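Long-range contact in SsfX3 (Streptomyces sp. SF2575, PDB 3SKV), which probably transfers a salicylyl group onto a tetracycline intermediate during antibiotic biosynthesis, through a domain of the GDSL/SGNH hydrolase family: residues I286-V292 with N329-G335. The protein carries 1 engineered substitution. Numbering follows the deposited sequence.
Sequences IVLGSSV and NVHYLDG
A chi1 of 173° turns the ring of Y332 away from its own amide nitrogen, and its hydroxyl reaches S290. There OG, set between backbone N and carbonyl carbon (chi1 55°), meets it: S290 OG lies 2.7 Å from Y332 OH in a hydrogen bond. That same OG accepts a nearly straight bond from G335 N (3.1 Å), so a small serine joins the tyrosine to the backbone where helix 335-338 begins, with D334 at the N-cap position and its OD1 weakly bonded to M336 N. Glycine suits position 335, since a side chain there would run into the carbonyls of S290 and S291. A phenylalanine in place of Y332 would probably leave S290 OG without its hydroxyl mate and freer to turn away from G335 N.

Toward the N-terminal ends of both segments the strands pair in parallel, I286 with V330 through G289 with L333. L288 N donates to H331 O at 2.7 Å, while L288 O accepts from L333 N, which sits above the carbonyl plane. Branched aliphatic side chains suit the buried faces: V287 CG1 presses on L333 CB (3.5 Å), and on the other face L288 CD2 meets V330 CG1 (3.8 Å).

The pair closes the beta-alpha-beta unit through helix 308-324, which Y332 touches at V316 and A319. Strand 330-333 borders the parallel GDSL sheet, 286-290 bonding onward to 247-252, while helix 361-377 covers the V287 and L333 face.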
loop_
_atom_site.group_PDB
_atom_site.type_symbol
_atom_site.label_atom_id
_atom_site.label_comp_id
_atom_site.label_asym_id
_atom_site.label_seq_id
_atom_site.Cartn_x
_atom_site.Cartn_y
_atom_site.Cartn_z
ATOM N N ILE A 286 4.690 -14.873 -8.399
ATOM C CA ILE A 286 3.472 -14.094 -8.608
ATOM C C ILE A 286 2.350 -14.857 -7.918
ATOM O O ILE A 286 2.094 -16.038 -8.227
ATOM C CB ILE A 286 3.142 -13.805 -10.104
ATOM C CG1 ILE A 286 4.249 -12.947 -10.785
ATOM C CG2 ILE A 286 1.750 -13.113 -10.221
ATOM C CD1 ILE A 286 4.070 -12.836 -12.275
ATOM N N VAL A 287 1.710 -14.193 -6.956
ATOM C CA VAL A 287 0.612 -14.755 -6.197
ATOM C C VAL A 287 -0.671 -14.161 -6.713
ATOM O O VAL A 287 -0.909 -12.956 -6.622
ATOM C CB VAL A 287 0.816 -14.583 -4.676
ATOM C CG1 VAL A 287 -0.344 -15.160 -3.915
ATOM C CG2 VAL A 287 2.118 -15.233 -4.239
ATOM N N LEU A 288 -1.475 -15.026 -7.304
ATOM C CA LEU A 288 -2.778 -14.717 -7.886
ATOM C C LEU A 288 -3.843 -14.957 -6.835
ATOM O O LEU A 288 -4.173 -16.102 -6.488
ATOM C CB LEU A 288 -2.978 -15.620 -9.090
ATOM C CG LEU A 288 -2.974 -14.936 -10.434
ATOM C CD1 LEU A 288 -1.882 -13.862 -10.563
ATOM C CD2 LEU A 288 -2.890 -15.946 -11.528
ATOM N N GLY A 289 -4.304 -13.858 -6.276
ATOM C CA GLY A 289 -5.271 -13.889 -5.198
ATOM C C GLY A 289 -6.687 -13.654 -5.645
ATOM O O GLY A 289 -6.972 -12.689 -6.346
ATOM N N SER A 290 -7.584 -14.548 -5.241
ATOM C CA SER A 290 -8.994 -14.356 -5.492
ATOM C C SER A 290 -9.431 -13.403 -4.406
ATOM O O SER A 290 -8.798 -13.332 -3.345
ATOM C CB SER A 290 -9.767 -15.671 -5.409
ATOM O OG SER A 290 -9.559 -16.320 -4.173
ATOM N N SER A 291 -10.483 -12.662 -4.661
ATOM C CA SER A 291 -10.988 -11.734 -3.669
ATOM C C SER A 291 -11.313 -12.364 -2.295
ATOM O O SER A 291 -11.803 -13.503 -2.159
ATOM C CB SER A 291 -12.190 -10.992 -4.225
ATOM O OG SER A 291 -11.730 -10.145 -5.266
ATOM N N VAL A 292 -10.988 -11.594 -1.277
ATOM C CA VAL A 292 -11.267 -11.858 0.130
ATOM C C VAL A 292 -12.831 -11.849 0.327
ATOM O O VAL A 292 -13.555 -11.309 -0.508
ATOM C CB VAL A 292 -10.481 -10.719 0.833
ATOM C CG1 VAL A 292 -11.289 -9.894 1.817
ATOM C CG2 VAL A 292 -9.156 -11.211 1.402
ATOM N N ASN A 329 6.365 -20.397 -11.252
ATOM C CA ASN A 329 6.326 -19.326 -10.276
ATOM C C ASN A 329 5.028 -18.547 -10.166
ATOM O O ASN A 329 5.025 -17.443 -9.638
ATOM C CB ASN A 329 7.578 -18.469 -10.406
ATOM C CG ASN A 329 8.838 -19.294 -10.187
ATOM O OD1 ASN A 329 9.090 -19.788 -9.084
ATOM N ND2 ASN A 329 9.611 -19.539 -11.250
ATOM N N VAL A 330 3.921 -19.122 -10.642
ATOM C CA VAL A 330 2.579 -18.535 -10.511
ATOM C C VAL A 330 1.835 -19.404 -9.485
ATOM O O VAL A 330 1.913 -20.620 -9.565
ATOM C CB VAL A 330 1.781 -18.363 -11.833
ATOM C CG1 VAL A 330 0.410 -17.753 -11.553
ATOM C CG2 VAL A 330 2.512 -17.451 -12.776
ATOM N N HIS A 331 1.184 -18.781 -8.486
ATOM C CA HIS A 331 0.512 -19.518 -7.408
ATOM C C HIS A 331 -0.829 -18.940 -7.104
ATOM O O HIS A 331 -1.023 -17.730 -7.202
ATOM C CB HIS A 331 1.334 -19.464 -6.130
ATOM C CG HIS A 331 2.770 -19.856 -6.307
ATOM N ND1 HIS A 331 3.165 -21.178 -6.294
ATOM C CD2 HIS A 331 3.863 -19.079 -6.468
ATOM C CE1 HIS A 331 4.478 -21.165 -6.460
ATOM N NE2 HIS A 331 4.945 -19.922 -6.544
ATOM N N TYR A 332 -1.767 -19.806 -6.713
ATOM C CA TYR A 332 -3.090 -19.340 -6.349
ATOM C C TYR A 332 -3.234 -19.175 -4.832
ATOM O O TYR A 332 -2.877 -20.073 -4.080
ATOM C CB TYR A 332 -4.162 -20.258 -6.923
ATOM C CG TYR A 332 -5.549 -19.909 -6.428
ATOM C CD1 TYR A 332 -6.172 -18.711 -6.806
ATOM C CD2 TYR A 332 -6.226 -20.748 -5.537
ATOM C CE1 TYR A 332 -7.442 -18.368 -6.326
ATOM C CE2 TYR A 332 -7.501 -20.427 -5.071
ATOM C CZ TYR A 332 -8.091 -19.218 -5.437
ATOM O OH TYR A 332 -9.352 -18.912 -4.967
ATOM N N LEU A 333 -3.731 -18.026 -4.392
ATOM C CA LEU A 333 -4.017 -17.690 -2.994
ATOM C C LEU A 333 -5.520 -17.505 -2.849
ATOM O O LEU A 333 -6.088 -16.570 -3.412
ATOM C CB LEU A 333 -3.286 -16.394 -2.564
ATOM C CG LEU A 333 -3.296 -16.015 -1.079
ATOM C CD1 LEU A 333 -2.466 -16.998 -0.310
ATOM C CD2 LEU A 333 -2.758 -14.586 -0.840
ATOM N N ASP A 334 -6.164 -18.411 -2.112
ATOM C CA ASP A 334 -7.599 -18.363 -1.876
ATOM C C ASP A 334 -7.882 -17.252 -0.844
ATOM O O ASP A 334 -7.404 -17.338 0.284
ATOM C CB ASP A 334 -8.055 -19.747 -1.375
ATOM C CG ASP A 334 -9.545 -20.000 -1.198
ATOM O OD1 ASP A 334 -10.363 -19.109 -1.583
ATOM O OD2 ASP A 334 -9.901 -21.104 -0.698
ATOM N N GLY A 335 -8.609 -16.202 -1.265
ATOM C CA GLY A 335 -8.990 -15.077 -0.404
ATOM C C GLY A 335 -9.882 -15.474 0.771
ATOM O O GLY A 335 -9.891 -14.804 1.796
HETATM O O HOH W 1 -6.309 -13.793 -1.950
#